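Uly1 (PDB 7DRQ) is an ulvan lyase of polysaccharide lyase family 24 from a marine bacterium, which probably cleaves the algal polysaccharide ulvan, and it binds calcium. Local coordinates at residues P25-Q30 with W102-T107. Numbering follows the deposited sequence.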
loop_
_atom_site.group_PDB
_atom_site.type_symbol
_atom_site.label_atom_id
_atom_site.label_comp_id
_atom_site.label_asym_id
_atom_site.label_seq_id
_atom_site.Cartn_x
_atom_site.Cartn_y
_atom_site.Cartn_z
ATOM N N PRO A 25 -14.827 -0.645 19.256
ATOM C CA PRO A 25 -16.006 -1.235 19.922
ATOM C C PRO A 25 -17.331 -0.723 19.375
ATOM O O PRO A 25 -18.282 -1.503 19.258
ATOM C CB PRO A 25 -15.804 -0.855 21.398
ATOM C CG PRO A 25 -14.333 -0.681 21.538
ATOM C CD PRO A 25 -13.907 -0.042 20.243
ATOM N N GLN A 26 -17.428 0.568 19.052
ATOM C CA GLN A 26 -18.615 1.083 18.377
ATOM C C GLN A 26 -18.844 0.362 17.054
ATOM O O GLN A 26 -19.944 -0.134 16.778
ATOM C CB GLN A 26 -18.461 2.584 18.126
ATOM C CG GLN A 26 -19.091 3.513 19.148
ATOM C CD GLN A 26 -18.827 4.966 18.814
ATOM O OE1 GLN A 26 -17.733 5.324 18.357
ATOM N NE2 GLN A 26 -19.830 5.817 19.024
ATOM N N ALA A 27 -17.808 0.311 16.211
ATOM C CA ALA A 27 -17.949 -0.288 14.887
ATOM C C ALA A 27 -18.372 -1.744 14.991
ATOM O O ALA A 27 -19.159 -2.234 14.173
ATOM C CB ALA A 27 -16.636 -0.166 14.118
ATOM N N ARG A 28 -17.876 -2.448 16.004
ATOM C CA ARG A 28 -18.177 -3.866 16.111
ATOM C C ARG A 28 -19.587 -4.109 16.630
ATOM O O ARG A 28 -20.260 -5.051 16.195
ATOM C CB ARG A 28 -17.155 -4.540 17.019
ATOM C CG ARG A 28 -17.199 -6.024 16.936
ATOM C CD ARG A 28 -15.799 -6.556 16.796
ATOM N NE ARG A 28 -14.924 -6.040 17.831
ATOM C CZ ARG A 28 -13.613 -5.877 17.697
ATOM N NH1 ARG A 28 -13.014 -6.172 16.559
ATOM N NH2 ARG A 28 -12.898 -5.418 18.716
ATOM N N THR A 29 -20.059 -3.271 17.545
ATOM C CA THR A 29 -21.276 -3.600 18.269
ATOM C C THR A 29 -22.528 -2.910 17.739
ATOM O O THR A 29 -23.624 -3.446 17.929
ATOM C CB THR A 29 -21.099 -3.279 19.766
ATOM O OG1 THR A 29 -22.048 -4.034 20.529
ATOM C CG2 THR A 29 -21.277 -1.796 20.042
ATOM N N GLN A 30 -22.409 -1.769 17.062
ATOM C CA GLN A 30 -23.589 -0.985 16.717
ATOM C C GLN A 30 -24.278 -1.556 15.483
ATOM O O GLN A 30 -23.623 -1.963 14.518
ATOM C CB GLN A 30 -23.211 0.483 16.487
ATOM C CG GLN A 30 -24.323 1.369 15.865
ATOM C CD GLN A 30 -25.476 1.689 16.822
ATOM O OE1 GLN A 30 -25.272 1.860 18.027
ATOM N NE2 GLN A 30 -26.699 1.791 16.278
ATOM N N TRP A 102 -20.914 -3.536 7.031
ATOM C CA TRP A 102 -20.601 -2.854 5.784
ATOM C C TRP A 102 -20.943 -1.372 5.825
ATOM O O TRP A 102 -20.482 -0.628 4.957
ATOM C CB TRP A 102 -21.331 -3.534 4.623
ATOM C CG TRP A 102 -22.794 -3.756 4.880
ATOM C CD1 TRP A 102 -23.381 -4.904 5.327
ATOM C CD2 TRP A 102 -23.854 -2.801 4.713
ATOM N NE1 TRP A 102 -24.740 -4.724 5.449
ATOM C CE2 TRP A 102 -25.056 -3.443 5.078
ATOM C CE3 TRP A 102 -23.905 -1.466 4.288
ATOM C CZ2 TRP A 102 -26.296 -2.797 5.031
ATOM C CZ3 TRP A 102 -25.136 -0.826 4.245
ATOM C CH2 TRP A 102 -26.314 -1.496 4.617
ATOM N N TRP A 103 -21.733 -0.932 6.806
ATOM C CA TRP A 103 -22.035 0.487 6.983
ATOM C C TRP A 103 -20.956 1.228 7.773
ATOM O O TRP A 103 -21.106 2.430 8.023
ATOM C CB TRP A 103 -23.397 0.649 7.674
ATOM C CG TRP A 103 -23.416 -0.078 8.986
ATOM C CD1 TRP A 103 -23.076 0.429 10.199
ATOM C CD2 TRP A 103 -23.730 -1.463 9.201
ATOM N NE1 TRP A 103 -23.177 -0.541 11.167
ATOM C CE2 TRP A 103 -23.573 -1.715 10.582
ATOM C CE3 TRP A 103 -24.137 -2.511 8.365
ATOM C CZ2 TRP A 103 -23.807 -2.969 11.149
ATOM C CZ3 TRP A 103 -24.368 -3.766 8.933
ATOM C CH2 TRP A 103 -24.201 -3.979 10.313
ATOM N N VAL A 104 -19.880 0.557 8.181
ATOM C CA VAL A 104 -18.721 1.219 8.772
ATOM C C VAL A 104 -17.553 1.049 7.815
ATOM O O VAL A 104 -17.015 -0.057 7.670
ATOM C CB VAL A 104 -18.374 0.673 10.163
ATOM C CG1 VAL A 104 -17.159 1.421 10.708
ATOM C CG2 VAL A 104 -19.557 0.820 11.102
ATOM N N GLY A 105 -17.133 2.148 7.197
ATOM C CA GLY A 105 -16.086 2.077 6.187
ATOM C C GLY A 105 -14.733 1.728 6.788
ATOM O O GLY A 105 -14.380 2.160 7.888
ATOM N N GLU A 106 -13.954 0.954 6.039
ATOM C CA GLU A 106 -12.742 0.332 6.570
ATOM C C GLU A 106 -11.613 0.543 5.555
ATOM O O GLU A 106 -11.492 -0.204 4.581
ATOM C CB GLU A 106 -13.045 -1.145 6.870
ATOM C CG GLU A 106 -11.910 -2.124 7.017
ATOM C CD GLU A 106 -10.901 -1.803 8.105
ATOM O OE1 GLU A 106 -10.182 -0.810 7.939
ATOM O OE2 GLU A 106 -10.769 -2.586 9.085
ATOM N N THR A 107 -10.786 1.578 5.766
ATOM C CA THR A 107 -9.788 1.937 4.761
ATOM C C THR A 107 -8.584 0.999 4.728
ATOM O O THR A 107 -7.728 1.172 3.855
ATOM C CB THR A 107 -9.306 3.389 4.943
ATOM O OG1 THR A 107 -8.965 3.641 6.314
ATOM C CG2 THR A 107 -10.392 4.386 4.483
HETATM O O HOH W 1 -21.409 -0.580 13.580
#
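Ala-27 and Val-104 make the direct apolar touch between helix 24-29 and the short strand 104-105. CB of Ala-27 meets CG1 of Val-104 at 3.8 Å, methyl against methyl. Val-104 has CG1 anti to its backbone N (chi1 -180°), which turns this branch to the alanine. The other branch, CG2 of Val-104, packs beside a bound water, 3.4 Å from its oxygen.

That water is the polar link of the contact. It donates to Ala-27 O at 2.9 Å and to Gln-30 O at 2.8 Å. It accepts from the indole NE1 of Trp-103 at 3.0 Å. It therefore ties the carbonyl of Ala-27 in the last helical turn and that of Gln-30 just beyond it to one side-chain N-H. Gln-30 is where the chain leaves helical geometry, and its carbonyl turns to the tryptophan.

With CG between the backbone N and the carbonyl carbon (chi1 57°), the Trp-103 ring extends toward Gln-30 and brings NE1 to the water. The indole turns its NE1-CZ2 edge to Gln-30, just past the helix. Gln-30 O approaches CZ2 of Trp-103 edge-on, 3.5 Å away. The helix proper is reached through the water, at Ala-27 O. On the other side of the indole, CE3 of Trp-103 sits 3.5 Å over the middle of the Trp-102 ring face.

Nearby, Arg-28 forms a salt bridge with Glu-99, and Arg-101 NH2 hydrogen-bonds to the carbonyl O of Arg-28. Strand 104-105 pairs in parallel with strand 39-40.

The contact is small and lies away from the calcium sites. It joins a short helix near the N-terminus to the connection that follows a four-stranded antiparallel sheet, in a fold consistent with the beta-propeller of the BNR-repeat family.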